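Local coordinates for protein myosin-2 (Saccharomyces cerevisiae, PDB 6IXO) that transports organelles and vesicles along polarized actin cables, here represented by its globular C-terminal tail domain, the part of this class V myosin that binds cargo receptors, at residues 15-20 with 406-411; 55-60 with 395-400; 33-38 with 101-106. One frame throughout, in Å; residues are numbered along the deposited sequence.

All three contacts hold by apolar packing, with no hydrogen bond crossing between the segments, but they differ in burial and chemistry. Interaction 1 is buried and joins the two ends of the chain, helix 6-18 and helix 403-415, through branched aliphatic side chains. Interaction 2, nearer the surface, sets the loop before that last helix against helix 53-67. Its Ile396 touches Lys406 and Val409 of interaction 1. Interaction 3 is partly buried and chiefly aromatic, pressing the loop after helix 20-32 onto helix 97-124. Trp399 of interaction 2 lies against Gly34 and Glu36, so the loops of interactions 2 and 3 also meet.

Interaction 1: residues 15-20 with 406-411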
loop_
_atom_site.group_PDB
_atom_site.type_symbol
_atom_site.label_atom_id
_atom_site.label_comp_id
_atom_site.label_asym_id
_atom_site.label_seq_id
_atom_site.Cartn_x
_atom_site.Cartn_y
_atom_site.Cartn_z
ATOM N N ARG A 15 8.097 -7.768 38.936
ATOM C CA ARG A 15 7.369 -9.031 38.895
ATOM C C ARG A 15 6.406 -9.092 37.719
ATOM O O ARG A 15 6.178 -10.169 37.157
ATOM C CB ARG A 15 6.594 -9.251 40.187
ATOM C CG ARG A 15 7.457 -9.254 41.435
ATOM C CD ARG A 15 8.644 -10.208 41.290
ATOM N NE ARG A 15 9.331 -10.450 42.566
ATOM C CZ ARG A 15 10.313 -11.335 42.739
ATOM N NH1 ARG A 15 10.735 -12.073 41.715
ATOM N NH2 ARG A 15 10.870 -11.485 43.937
ATOM N N LEU A 16 5.813 -7.964 37.346
ATOM C CA LEU A 16 4.909 -8.008 36.158
ATOM C C LEU A 16 5.706 -8.300 34.900
ATOM O O LEU A 16 5.269 -9.038 34.020
ATOM C CB LEU A 16 4.128 -6.703 36.004
ATOM C CG LEU A 16 3.045 -6.527 37.079
ATOM C CD1 LEU A 16 2.620 -5.074 37.232
ATOM C CD2 LEU A 16 1.820 -7.422 36.789
ATOM N N LEU A 17 6.898 -7.728 34.810
ATOM C CA LEU A 17 7.649 -7.820 33.563
ATOM C C LEU A 17 8.374 -9.164 33.412
ATOM O O LEU A 17 8.505 -9.668 32.296
ATOM C CB LEU A 17 8.628 -6.658 33.461
ATOM C CG LEU A 17 7.919 -5.303 33.373
ATOM C CD1 LEU A 17 8.855 -4.143 33.750
ATOM C CD2 LEU A 17 7.344 -5.077 31.987
ATOM N N GLU A 18 8.812 -9.763 34.520
ATOM C CA GLU A 18 9.520 -11.044 34.435
ATOM C C GLU A 18 8.556 -12.200 34.131
ATOM O O GLU A 18 8.974 -13.261 33.674
ATOM C CB GLU A 18 10.324 -11.319 35.731
ATOM C CG GLU A 18 9.708 -12.296 36.732
ATOM C CD GLU A 18 10.492 -12.326 38.072
ATOM O OE1 GLU A 18 9.889 -12.566 39.143
ATOM O OE2 GLU A 18 11.724 -12.106 38.058
ATOM N N ASP A 19 7.267 -11.995 34.381
ATOM C CA ASP A 19 6.277 -13.039 34.136
ATOM C C ASP A 19 5.830 -13.014 32.670
ATOM O O ASP A 19 4.664 -12.724 32.361
ATOM C CB ASP A 19 5.075 -12.872 35.066
ATOM C CG ASP A 19 4.164 -14.092 35.075
ATOM O OD1 ASP A 19 4.358 -14.995 34.230
ATOM O OD2 ASP A 19 3.240 -14.140 35.920
ATOM N N THR A 20 6.758 -13.309 31.766
ATOM C CA THR A 20 6.446 -13.231 30.333
ATOM C C THR A 20 5.364 -14.205 29.872
ATOM O O THR A 20 4.725 -13.951 28.861
ATOM C CB THR A 20 7.686 -13.470 29.443
ATOM O OG1 THR A 20 8.407 -14.614 29.914
ATOM C CG2 THR A 20 8.588 -12.258 29.446
ATOM N N LYS A 406 -2.067 -3.356 31.586
ATOM C CA LYS A 406 -2.645 -2.129 32.124
ATOM C C LYS A 406 -2.000 -1.759 33.474
ATOM O O LYS A 406 -1.802 -0.573 33.799
ATOM C CB LYS A 406 -4.156 -2.284 32.281
ATOM C CG LYS A 406 -4.837 -1.157 33.043
ATOM C CD LYS A 406 -6.342 -1.195 32.826
ATOM C CE LYS A 406 -7.122 -0.645 34.014
ATOM N NZ LYS A 406 -6.546 0.628 34.533
ATOM N N ARG A 407 -1.664 -2.764 34.269
ATOM C CA ARG A 407 -1.062 -2.406 35.580
ATOM C C ARG A 407 0.330 -1.811 35.351
ATOM O O ARG A 407 0.719 -0.830 35.992
ATOM C CB ARG A 407 -0.990 -3.620 36.481
ATOM C CG ARG A 407 -0.350 -3.297 37.836
ATOM C CD ARG A 407 -1.147 -2.227 38.586
ATOM N NE ARG A 407 -0.685 -2.073 39.974
ATOM C CZ ARG A 407 -1.000 -1.037 40.734
ATOM N NH1 ARG A 407 -1.789 -0.083 40.252
ATOM N NH2 ARG A 407 -0.546 -0.958 41.977
ATOM N N ILE A 408 1.066 -2.395 34.402
ATOM C CA ILE A 408 2.391 -1.877 34.061
ATOM C C ILE A 408 2.274 -0.419 33.618
ATOM O O ILE A 408 2.973 0.469 34.117
ATOM C CB ILE A 408 3.059 -2.705 32.945
ATOM C CG1 ILE A 408 3.439 -4.110 33.442
ATOM C CG2 ILE A 408 4.287 -1.998 32.404
ATOM C CD1 ILE A 408 3.831 -5.084 32.312
ATOM N N VAL A 409 1.377 -0.165 32.678
ATOM C CA VAL A 409 1.215 1.192 32.205
ATOM C C VAL A 409 0.801 2.136 33.321
ATOM O O VAL A 409 1.333 3.244 33.411
ATOM C CB VAL A 409 0.201 1.244 31.027
ATOM C CG1 VAL A 409 -0.099 2.663 30.670
ATOM C CG2 VAL A 409 0.788 0.522 29.842
ATOM N N ASP A 410 -0.095 1.699 34.205
ATOM C CA ASP A 410 -0.489 2.547 35.332
ATOM C C ASP A 410 0.675 2.817 36.286
ATOM O O ASP A 410 0.787 3.911 36.858
ATOM C CB ASP A 410 -1.653 1.926 36.124
ATOM C CG ASP A 410 -2.947 1.811 35.301
ATOM O OD1 ASP A 410 -3.032 2.392 34.192
ATOM O OD2 ASP A 410 -3.890 1.136 35.774
ATOM N N LEU A 411 1.522 1.812 36.492
ATOM C CA LEU A 411 2.622 1.966 37.446
ATOM C C LEU A 411 3.676 2.880 36.836
ATOM O O LEU A 411 4.189 3.762 37.497
ATOM C CB LEU A 411 3.225 0.613 37.818
ATOM C CG LEU A 411 2.402 -0.255 38.764
ATOM C CD1 LEU A 411 2.958 -1.656 38.755
ATOM C CD2 LEU A 411 2.378 0.335 40.173
#
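Leu16 projects from the end of helix 6-18 and meets Arg407, Ile408 and Leu411 of the 406-411 segment by apolar packing. Its CB lies 3.7 Å from Ile408 CG1, where the two backbones come nearest. Farther out, Leu16 CD1 approaches the CG methylene of Arg407 at 3.5 Å and Leu411 CD1 at 3.8 Å, the two leucine side chains crossing at about a right angle. Leu17 adds a second point of contact: its CD2 comes within 3.5 Å of Ile408 CD1. That methyl is carried across by CG1, which stands anti to the carbonyl carbon (chi1 -69°) and lets Ile408 touch both leucines. Leu17 also packs on Glu64 and Met65 of helix 53-67, and Leu411 on Ile9 and Leu13, one and two turns back along helix 6-18.

The charged group at this patch is that of Arg407. It offers Leu16 only the start of its chain; the bend at chi2 (60°) turns the rest away, and Leu411 CD2 rests over the centre of the guanidinium face. Arg407 NE forms a salt bridge with Glu12 of helix 6-18, adding an ionic tie between the same two helices.

The first and last modelled helices are therefore held here by a small aliphatic interface with an ionic bond beside it, and no hydrogen bond passes between these two segments.

Interaction 2: residues 55-60 with 395-400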
loop_
_atom_site.group_PDB
_atom_site.type_symbol
_atom_site.label_atom_id
_atom_site.label_comp_id
_atom_site.label_asym_id
_atom_site.label_seq_id
_atom_site.Cartn_x
_atom_site.Cartn_y
_atom_site.Cartn_z
ATOM N N ALA A 55 1.552 0.177 19.318
ATOM C CA ALA A 55 2.977 0.494 19.371
ATOM C C ALA A 55 3.364 1.215 20.676
ATOM O O ALA A 55 4.389 0.881 21.257
ATOM C CB ALA A 55 3.387 1.352 18.197
ATOM N N ARG A 56 2.556 2.181 21.128
ATOM C CA ARG A 56 2.948 2.960 22.309
ATOM C C ARG A 56 2.956 2.047 23.511
ATOM O O ARG A 56 3.837 2.131 24.366
ATOM C CB ARG A 56 1.998 4.157 22.554
ATOM C CG ARG A 56 1.907 5.152 21.406
ATOM C CD ARG A 56 2.965 6.218 21.483
ATOM N NE ARG A 56 2.972 7.138 20.338
ATOM C CZ ARG A 56 2.265 8.267 20.259
ATOM N NH1 ARG A 56 2.351 9.034 19.167
ATOM N NH2 ARG A 56 1.472 8.632 21.256
ATOM N N ILE A 57 1.971 1.161 23.599
ATOM C CA ILE A 57 1.969 0.213 24.721
ATOM C C ILE A 57 3.213 -0.702 24.712
ATOM O O ILE A 57 3.863 -0.900 25.740
ATOM C CB ILE A 57 0.688 -0.620 24.703
ATOM C CG1 ILE A 57 -0.472 0.295 25.075
ATOM C CG2 ILE A 57 0.799 -1.779 25.684
ATOM C CD1 ILE A 57 -1.869 -0.323 24.885
ATOM N N LEU A 58 3.537 -1.252 23.544
ATOM C CA LEU A 58 4.720 -2.090 23.377
ATOM C C LEU A 58 5.990 -1.354 23.770
ATOM O O LEU A 58 6.870 -1.920 24.409
ATOM C CB LEU A 58 4.840 -2.554 21.914
ATOM C CG LEU A 58 3.748 -3.507 21.425
ATOM C CD1 LEU A 58 3.911 -3.793 19.903
ATOM C CD2 LEU A 58 3.775 -4.798 22.202
ATOM N N ILE A 59 6.075 -0.097 23.359
ATOM C CA ILE A 59 7.229 0.746 23.674
ATOM C C ILE A 59 7.396 0.917 25.186
ATOM O O ILE A 59 8.520 0.866 25.724
ATOM C CB ILE A 59 7.093 2.136 22.964
ATOM C CG1 ILE A 59 7.353 1.960 21.452
ATOM C CG2 ILE A 59 8.062 3.167 23.556
ATOM C CD1 ILE A 59 6.829 3.145 20.585
ATOM N N ILE A 60 6.292 1.097 25.898
ATOM C CA ILE A 60 6.402 1.273 27.351
ATOM C C ILE A 60 6.924 -0.010 27.997
ATOM O O ILE A 60 7.865 0.014 28.803
ATOM C CB ILE A 60 5.065 1.664 27.960
ATOM C CG1 ILE A 60 4.730 3.087 27.515
ATOM C CG2 ILE A 60 5.119 1.560 29.490
ATOM C CD1 ILE A 60 3.271 3.437 27.581
ATOM N N TYR A 395 -0.379 5.562 28.029
ATOM C CA TYR A 395 -1.813 5.445 27.751
ATOM C C TYR A 395 -2.218 4.094 27.185
ATOM O O TYR A 395 -1.541 3.556 26.322
ATOM C CB TYR A 395 -2.249 6.529 26.773
ATOM C CG TYR A 395 -3.599 6.291 26.118
ATOM C CD1 TYR A 395 -4.783 6.340 26.856
ATOM C CD2 TYR A 395 -3.698 6.068 24.756
ATOM C CE1 TYR A 395 -6.033 6.146 26.247
ATOM C CE2 TYR A 395 -4.933 5.878 24.143
ATOM C CZ TYR A 395 -6.097 5.914 24.891
ATOM O OH TYR A 395 -7.318 5.713 24.266
ATOM N N ILE A 396 -3.341 3.565 27.664
ATOM C CA ILE A 396 -3.896 2.316 27.148
ATOM C C ILE A 396 -5.420 2.413 27.119
ATOM O O ILE A 396 -6.028 2.682 28.140
ATOM C CB ILE A 396 -3.421 1.088 27.991
ATOM C CG1 ILE A 396 -4.385 -0.079 27.853
ATOM C CG2 ILE A 396 -3.302 1.409 29.488
ATOM C CD1 ILE A 396 -3.917 -1.275 28.660
ATOM N N PRO A 397 -6.041 2.220 25.937
ATOM C CA PRO A 397 -7.485 2.443 25.734
ATOM C C PRO A 397 -8.424 1.681 26.673
ATOM O O PRO A 397 -7.980 0.830 27.428
ATOM C CB PRO A 397 -7.712 1.978 24.293
ATOM C CG PRO A 397 -6.397 2.189 23.628
ATOM C CD PRO A 397 -5.366 1.866 24.671
ATOM N N ALA A 398 -9.719 1.978 26.563
ATOM C CA ALA A 398 -10.722 1.610 27.566
ATOM C C ALA A 398 -11.435 0.314 27.253
ATOM O O ALA A 398 -11.790 -0.446 28.149
ATOM C CB ALA A 398 -11.749 2.721 27.706
ATOM N N TRP A 399 -11.660 0.054 25.979
ATOM C CA TRP A 399 -12.279 -1.196 25.623
ATOM C C TRP A 399 -11.297 -2.359 25.847
ATOM O O TRP A 399 -11.713 -3.523 25.841
ATOM C CB TRP A 399 -12.793 -1.143 24.183
ATOM C CG TRP A 399 -11.710 -0.888 23.209
ATOM C CD1 TRP A 399 -11.253 0.326 22.778
ATOM C CD2 TRP A 399 -10.914 -1.872 22.563
ATOM N NE1 TRP A 399 -10.220 0.156 21.886
ATOM C CE2 TRP A 399 -9.991 -1.187 21.737
ATOM C CE3 TRP A 399 -10.887 -3.269 22.599
ATOM C CZ2 TRP A 399 -9.050 -1.852 20.960
ATOM C CZ3 TRP A 399 -9.948 -3.930 21.816
ATOM C CH2 TRP A 399 -9.043 -3.218 21.014
ATOM N N LEU A 400 -10.002 -2.069 26.083
ATOM C CA LEU A 400 -9.064 -3.176 26.220
ATOM C C LEU A 400 -9.245 -3.894 27.544
ATOM O O LEU A 400 -9.579 -3.286 28.556
ATOM C CB LEU A 400 -7.608 -2.713 26.073
ATOM C CG LEU A 400 -7.155 -2.385 24.649
ATOM C CD1 LEU A 400 -5.760 -1.755 24.639
ATOM C CD2 LEU A 400 -7.182 -3.645 23.754
#
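Within residues 55-60 of helix 53-67, the shorter backbone hydrogen bond runs from Ile59 N to Ala55 O at 2.9 Å, on the turn from which Ile57 and Ile60 face the 395-400 loop. Across the contact no polar bond forms, and Ile57 carries most of the packing. Its CD1 methyl lies 3.7 Å from Ile396 CB, and the same methyl is 4.1 Å from Pro397 CD and 4.2 Å from Leu400 CD1. One methyl thus meets three residues of a loop that bends round it. The first torsion of Ile57 (chi1 -70°) points CG1 at the loop, 3.7 Å from Tyr395 O, and an extended chi2 (171°) carries CD1 on to it. One turn later, Ile60 CD1 comes within 4.2 Å of Tyr395 N, so Tyr395 takes part through its backbone. Its ring turns elsewhere, forming a cation-pi interaction with Arg49.

The loop runs along two helices: Ile396 packs on helix 403-415, and Pro397, Trp399 and Leu400 on Tyr53 of helix 53-67. Ile57 and Ile60 themselves also touch helix 403-415, at Thr405 and Val412. Helix 97-124 packs against Ala55, Leu58 and Ile59, and its Glu110 forms a salt bridge with Arg56.

Interaction 3: residues 33-38 with 101-106; sequences KGFEVP and GVFWLA
Phe35 meets Trp104 in a T-shaped, edge-to-face pair, the indole edge directed at the phenyl face. Trp104 NE1 stands 3.3 Å above the centre of the Phe35 ring, and the phenyl and five-membered ring planes are inclined at 71°. Phe103 lies differently: its plane is only 23° from that of Phe35, but the rings are slid apart and barely overlap, with centroids 5.4 Å from each other. Their closest atoms are Phe35 CD2 and Phe103 CE2, 3.6 Å apart. The Phe35 ring reaches both partners with CG between its backbone N and carbonyl carbon (chi1 79°). Farther along the loop, Val37 CG2 packs 3.9 Å from Phe103 CG, and Pro38 CD lies 4.0 Å from Phe103 CD1.

Second-shell residues flank this aromatic cluster. Tyr53 OH is hydrogen-bonded to Glu36 N, tying the loop to helix 53-67 midway between Phe35 and Val37. Val88 of helix 71-90 touches both Phe35 and Trp104, and Ile85 and Val89 of that helix also pack on the indole. Beyond, Val102 and Leu105 rest on Trp162 of helix 134-180, so helix 97-124 stands between that long helix and the 33-38 loop.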
loop_
_atom_site.group_PDB
_atom_site.type_symbol
_atom_site.label_atom_id
_atom_site.label_comp_id
_atom_site.label_asym_id
_atom_site.label_seq_id
_atom_site.Cartn_x
_atom_site.Cartn_y
_atom_site.Cartn_z
ATOM N N LYS A 33 -3.543 -9.444 18.162
ATOM C CA LYS A 33 -4.572 -10.119 17.341
ATOM C C LYS A 33 -5.926 -9.466 17.570
ATOM O O LYS A 33 -6.802 -9.523 16.718
ATOM C CB LYS A 33 -4.662 -11.618 17.656
ATOM C CG LYS A 33 -3.410 -12.394 17.291
ATOM C CD LYS A 33 -3.639 -13.887 17.490
ATOM C CE LYS A 33 -2.323 -14.658 17.430
ATOM N NZ LYS A 33 -2.535 -16.127 17.561
ATOM N N GLY A 34 -6.087 -8.802 18.715
ATOM C CA GLY A 34 -7.365 -8.211 19.072
ATOM C C GLY A 34 -7.485 -6.735 18.708
ATOM O O GLY A 34 -8.383 -6.050 19.196
ATOM N N PHE A 35 -6.564 -6.231 17.890
ATOM C CA PHE A 35 -6.582 -4.816 17.504
ATOM C C PHE A 35 -7.950 -4.365 16.929
ATOM O O PHE A 35 -8.666 -5.155 16.281
ATOM C CB PHE A 35 -5.481 -4.529 16.468
ATOM C CG PHE A 35 -5.849 -4.952 15.041
ATOM C CD1 PHE A 35 -5.760 -6.289 14.637
ATOM C CD2 PHE A 35 -6.259 -4.002 14.111
ATOM C CE1 PHE A 35 -6.094 -6.678 13.314
ATOM C CE2 PHE A 35 -6.598 -4.385 12.773
ATOM C CZ PHE A 35 -6.509 -5.729 12.392
ATOM N N GLU A 36 -8.288 -3.103 17.191
ATOM C CA GLU A 36 -9.466 -2.434 16.640
ATOM C C GLU A 36 -9.011 -1.157 15.948
ATOM O O GLU A 36 -8.267 -0.362 16.500
ATOM C CB GLU A 36 -10.510 -2.103 17.718
ATOM C CG GLU A 36 -11.208 -3.321 18.339
ATOM C CD GLU A 36 -12.057 -4.097 17.334
ATOM O OE1 GLU A 36 -12.573 -3.453 16.403
ATOM O OE2 GLU A 36 -12.206 -5.334 17.477
ATOM N N VAL A 37 -9.444 -0.964 14.711
ATOM C CA VAL A 37 -8.996 0.180 13.954
ATOM C C VAL A 37 -9.958 1.338 14.205
ATOM O O VAL A 37 -11.159 1.127 14.271
ATOM C CB VAL A 37 -8.932 -0.179 12.415
ATOM C CG1 VAL A 37 -8.478 0.999 11.633
ATOM C CG2 VAL A 37 -7.971 -1.329 12.185
ATOM N N PRO A 38 -9.455 2.569 14.355
ATOM C CA PRO A 38 -10.427 3.676 14.461
ATOM C C PRO A 38 -11.016 4.085 13.109
ATOM O O PRO A 38 -10.442 3.741 12.086
ATOM C CB PRO A 38 -9.595 4.820 15.033
ATOM C CG PRO A 38 -8.196 4.507 14.597
ATOM C CD PRO A 38 -8.084 3.004 14.665
ATOM N N GLY A 101 -4.585 -2.643 7.119
ATOM C CA GLY A 101 -3.206 -2.601 6.653
ATOM C C GLY A 101 -2.531 -1.280 6.960
ATOM O O GLY A 101 -1.369 -1.231 7.337
ATOM N N VAL A 102 -3.244 -0.182 6.774
ATOM C CA VAL A 102 -2.627 1.119 7.025
ATOM C C VAL A 102 -2.340 1.267 8.535
ATOM O O VAL A 102 -1.287 1.785 8.957
ATOM C CB VAL A 102 -3.544 2.267 6.534
ATOM C CG1 VAL A 102 -2.947 3.630 6.890
ATOM C CG2 VAL A 102 -3.762 2.145 4.947
ATOM N N PHE A 103 -3.298 0.795 9.315
ATOM C CA PHE A 103 -3.182 0.764 10.776
ATOM C C PHE A 103 -1.874 0.094 11.176
ATOM O O PHE A 103 -1.082 0.639 11.972
ATOM C CB PHE A 103 -4.384 0.003 11.360
ATOM C CG PHE A 103 -4.334 -0.139 12.873
ATOM C CD1 PHE A 103 -4.813 0.881 13.688
ATOM C CD2 PHE A 103 -3.861 -1.314 13.447
ATOM C CE1 PHE A 103 -4.777 0.753 15.092
ATOM C CE2 PHE A 103 -3.855 -1.462 14.869
ATOM C CZ PHE A 103 -4.319 -0.422 15.659
ATOM N N TRP A 104 -1.636 -1.109 10.649
ATOM C CA TRP A 104 -0.429 -1.838 11.038
ATOM C C TRP A 104 0.831 -1.188 10.477
ATOM O O TRP A 104 1.862 -1.192 11.135
ATOM C CB TRP A 104 -0.523 -3.326 10.637
ATOM C CG TRP A 104 -1.356 -4.034 11.634
ATOM C CD1 TRP A 104 -2.594 -4.551 11.463
ATOM C CD2 TRP A 104 -1.037 -4.195 13.023
ATOM N NE1 TRP A 104 -3.066 -5.059 12.638
ATOM C CE2 TRP A 104 -2.134 -4.842 13.624
ATOM C CE3 TRP A 104 0.066 -3.856 13.808
ATOM C CZ2 TRP A 104 -2.155 -5.167 14.973
ATOM C CZ3 TRP A 104 0.030 -4.157 15.176
ATOM C CH2 TRP A 104 -1.066 -4.813 15.731
ATOM N N LEU A 105 0.762 -0.617 9.276
ATOM C CA LEU A 105 1.904 0.150 8.778
ATOM C C LEU A 105 2.252 1.293 9.733
ATOM O O LEU A 105 3.435 1.565 9.996
ATOM C CB LEU A 105 1.603 0.710 7.362
ATOM C CG LEU A 105 1.573 -0.373 6.238
ATOM C CD1 LEU A 105 1.078 0.257 4.892
ATOM C CD2 LEU A 105 2.946 -1.014 6.057
ATOM N N ALA A 106 1.225 2.000 10.213
ATOM C CA ALA A 106 1.462 3.131 11.124
ATOM C C ALA A 106 2.163 2.621 12.400
ATOM O O ALA A 106 3.127 3.235 12.909
ATOM C CB ALA A 106 0.174 3.797 11.488
#